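Local coordinates for malonyl CoA-acyl carrier protein transacylase (Mycobacterium tuberculosis, PDB 2QC3) that transfers the malonyl group from malonyl-CoA to the holo acyl carrier protein, a step that supplies fatty acid biosynthesis, at residues Met238-Leu241 and Val242-Thr246. Sequence-based numbering, arbitrary orientation.
Sequences MDTL and VSQLT
Val242 N reaches back to Met238 O at 3.0 Å and Ser243 N to Asp239 O at 3.1 Å, two nearly straight i to i+4 bonds of helix 234-243. One residue on, the pattern changes: Gln244 N still meets Thr240 O at 2.9 Å, but its N-H...O angle has fallen to 144°. A weak second bond leads from Gln244 N to Leu241 O at 3.3 Å. From there the turn tightens to i to i+3 spacing, with Leu245 N bonded to Val242 O and Thr246 N to Ser243 O.

Side chains meet mostly backbone here. Val242 holds CG2 beside its own N, opposite the carbonyl carbon, which brings this methyl within 3.2 Å of Met238 O. With chi1 at -88°, Gln244 sets CG 3.4 Å from Thr240 O, beside the bifurcated hydrogen bond from Gln244 N.

Leu241 packs on Ile96 and Tyr99 of helix 94-101, whereas Val242 faces Ala207 and Ala210 of helix 203-211. The backbone O of Gln244 accepts a hydrogen bond from ND1 of His195, the presumed catalytic histidine. The main bond from Gln244 N to Thr240 O, with the weak one to Leu241 O, holds this residue at the last turn, and its carbonyl in turn probably helps orient the imidazole.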
ATOM      1  N   MET A 238       1.740  -4.732 -14.523  1.00 22.55           N
ATOM      2  CA  MET A 238       3.130  -4.723 -14.073  1.00 24.05           C
ATOM      3  C   MET A 238       3.883  -3.463 -14.477  1.00 23.78           C
ATOM      4  O   MET A 238       4.628  -2.906 -13.671  1.00 23.86           O
ATOM      5  CB  MET A 238       3.868  -5.969 -14.576  1.00 23.06           C
ATOM      6  CG  MET A 238       3.285  -7.267 -14.041  1.00 23.14           C
ATOM      7  SD  MET A 238       3.084  -7.265 -12.237  1.00 24.10           S
ATOM      8  CE  MET A 238       4.805  -7.511 -11.711  1.00 24.00           C
ATOM      9  N   ASP A 239       3.688  -3.012 -15.714  1.00 23.63           N
ATOM     10  CA  ASP A 239       4.351  -1.799 -16.185  1.00 24.91           C
ATOM     11  C   ASP A 239       3.931  -0.617 -15.315  1.00 23.12           C
ATOM     12  O   ASP A 239       4.744   0.230 -14.960  1.00 23.71           O
ATOM     13  CB  ASP A 239       3.987  -1.506 -17.648  1.00 25.98           C
ATOM     14  CG  ASP A 239       4.639  -2.476 -18.618  1.00 29.80           C
ATOM     15  OD1 ASP A 239       5.594  -3.171 -18.214  1.00 30.01           O
ATOM     16  OD2 ASP A 239       4.206  -2.535 -19.789  1.00 29.68           O
ATOM     17  N   THR A 240       2.650  -0.567 -14.975  1.00 22.26           N
ATOM     18  CA  THR A 240       2.138   0.508 -14.142  1.00 21.91           C
ATOM     19  C   THR A 240       2.692   0.410 -12.725  1.00 22.10           C
ATOM     20  O   THR A 240       3.023   1.429 -12.113  1.00 24.06           O
ATOM     21  CB  THR A 240       0.602   0.481 -14.108  1.00 23.26           C
ATOM     22  OG1 THR A 240       0.109   0.742 -15.427  1.00 22.39           O
ATOM     23  CG2 THR A 240       0.055   1.528 -13.145  1.00 19.62           C
ATOM     24  N   LEU A 241       2.793  -0.814 -12.211  1.00 22.04           N
ATOM     25  CA  LEU A 241       3.330  -1.040 -10.870  1.00 22.23           C
ATOM     26  C   LEU A 241       4.771  -0.533 -10.775  1.00 22.27           C
ATOM     27  O   LEU A 241       5.136   0.149  -9.820  1.00 21.07           O
ATOM     28  CB  LEU A 241       3.282  -2.532 -10.519  1.00 21.66           C
ATOM     29  CG  LEU A 241       4.002  -2.973  -9.235  1.00 23.13           C
ATOM     30  CD1 LEU A 241       3.417  -2.264  -8.033  1.00 24.67           C
ATOM     31  CD2 LEU A 241       3.887  -4.467  -9.066  1.00 21.14           C
ATOM     32  N   VAL A 242       5.588  -0.859 -11.774  1.00 21.95           N
ATOM     33  CA  VAL A 242       6.979  -0.426 -11.774  1.00 21.60           C
ATOM     34  C   VAL A 242       7.042   1.096 -11.817  1.00 22.50           C
ATOM     35  O   VAL A 242       7.743   1.732 -11.031  1.00 21.28           O
ATOM     36  CB  VAL A 242       7.733  -1.003 -12.984  1.00 23.70           C
ATOM     37  CG1 VAL A 242       9.168  -0.484 -13.006  1.00 25.20           C
ATOM     38  CG2 VAL A 242       7.722  -2.521 -12.915  1.00 25.49           C
ATOM     39  N   SER A 243       6.276   1.677 -12.730  1.00 22.05           N
ATOM     40  CA  SER A 243       6.238   3.120 -12.888  1.00 22.69           C
ATOM     41  C   SER A 243       5.761   3.856 -11.629  1.00 21.76           C
ATOM     42  O   SER A 243       6.236   4.951 -11.334  1.00 20.43           O
ATOM     43  CB  SER A 243       5.351   3.470 -14.086  1.00 22.75           C
ATOM     44  OG  SER A 243       5.332   4.862 -14.300  1.00 29.93           O
ATOM     45  N   GLN A 244       4.839   3.258 -10.880  1.00 21.39           N
ATOM     46  CA  GLN A 244       4.333   3.890  -9.665  1.00 20.03           C
ATOM     47  C   GLN A 244       5.426   4.183  -8.652  1.00 21.80           C
ATOM     48  O   GLN A 244       5.237   4.982  -7.731  1.00 21.59           O
ATOM     49  CB  GLN A 244       3.258   3.014  -9.005  1.00 21.46           C
ATOM     50  CG  GLN A 244       1.872   3.278  -9.534  1.00 18.62           C
ATOM     51  CD  GLN A 244       1.508   4.740  -9.429  1.00 21.14           C
ATOM     52  OE1 GLN A 244       1.348   5.288  -8.334  1.00 22.29           O
ATOM     53  NE2 GLN A 244       1.390   5.386 -10.568  1.00 18.18           N
ATOM     54  N   LEU A 245       6.572   3.535  -8.822  1.00 22.78           N
ATOM     55  CA  LEU A 245       7.686   3.727  -7.913  1.00 23.72           C
ATOM     56  C   LEU A 245       8.032   5.203  -7.751  1.00 22.08           C
ATOM     57  O   LEU A 245       8.318   5.662  -6.653  1.00 22.34           O
ATOM     58  CB  LEU A 245       8.905   2.952  -8.419  1.00 23.66           C
ATOM     59  CG  LEU A 245       9.948   2.575  -7.366  1.00 26.18           C
ATOM     60  CD1 LEU A 245       9.291   1.725  -6.281  1.00 25.35           C
ATOM     61  CD2 LEU A 245      11.083   1.793  -8.020  1.00 25.45           C
ATOM     62  N   THR A 246       7.986   5.951  -8.846  1.00 23.85           N
ATOM     63  CA  THR A 246       8.318   7.372  -8.813  1.00 22.29           C
ATOM     64  C   THR A 246       7.110   8.269  -9.062  1.00 22.38           C
ATOM     65  O   THR A 246       7.261   9.477  -9.241  1.00 21.73           O
ATOM     66  CB  THR A 246       9.383   7.710  -9.883  1.00 23.21           C
ATOM     67  OG1 THR A 246       8.863   7.399 -11.183  1.00 21.87           O
ATOM     68  CG2 THR A 246      10.656   6.906  -9.649  1.00 20.75           C
TER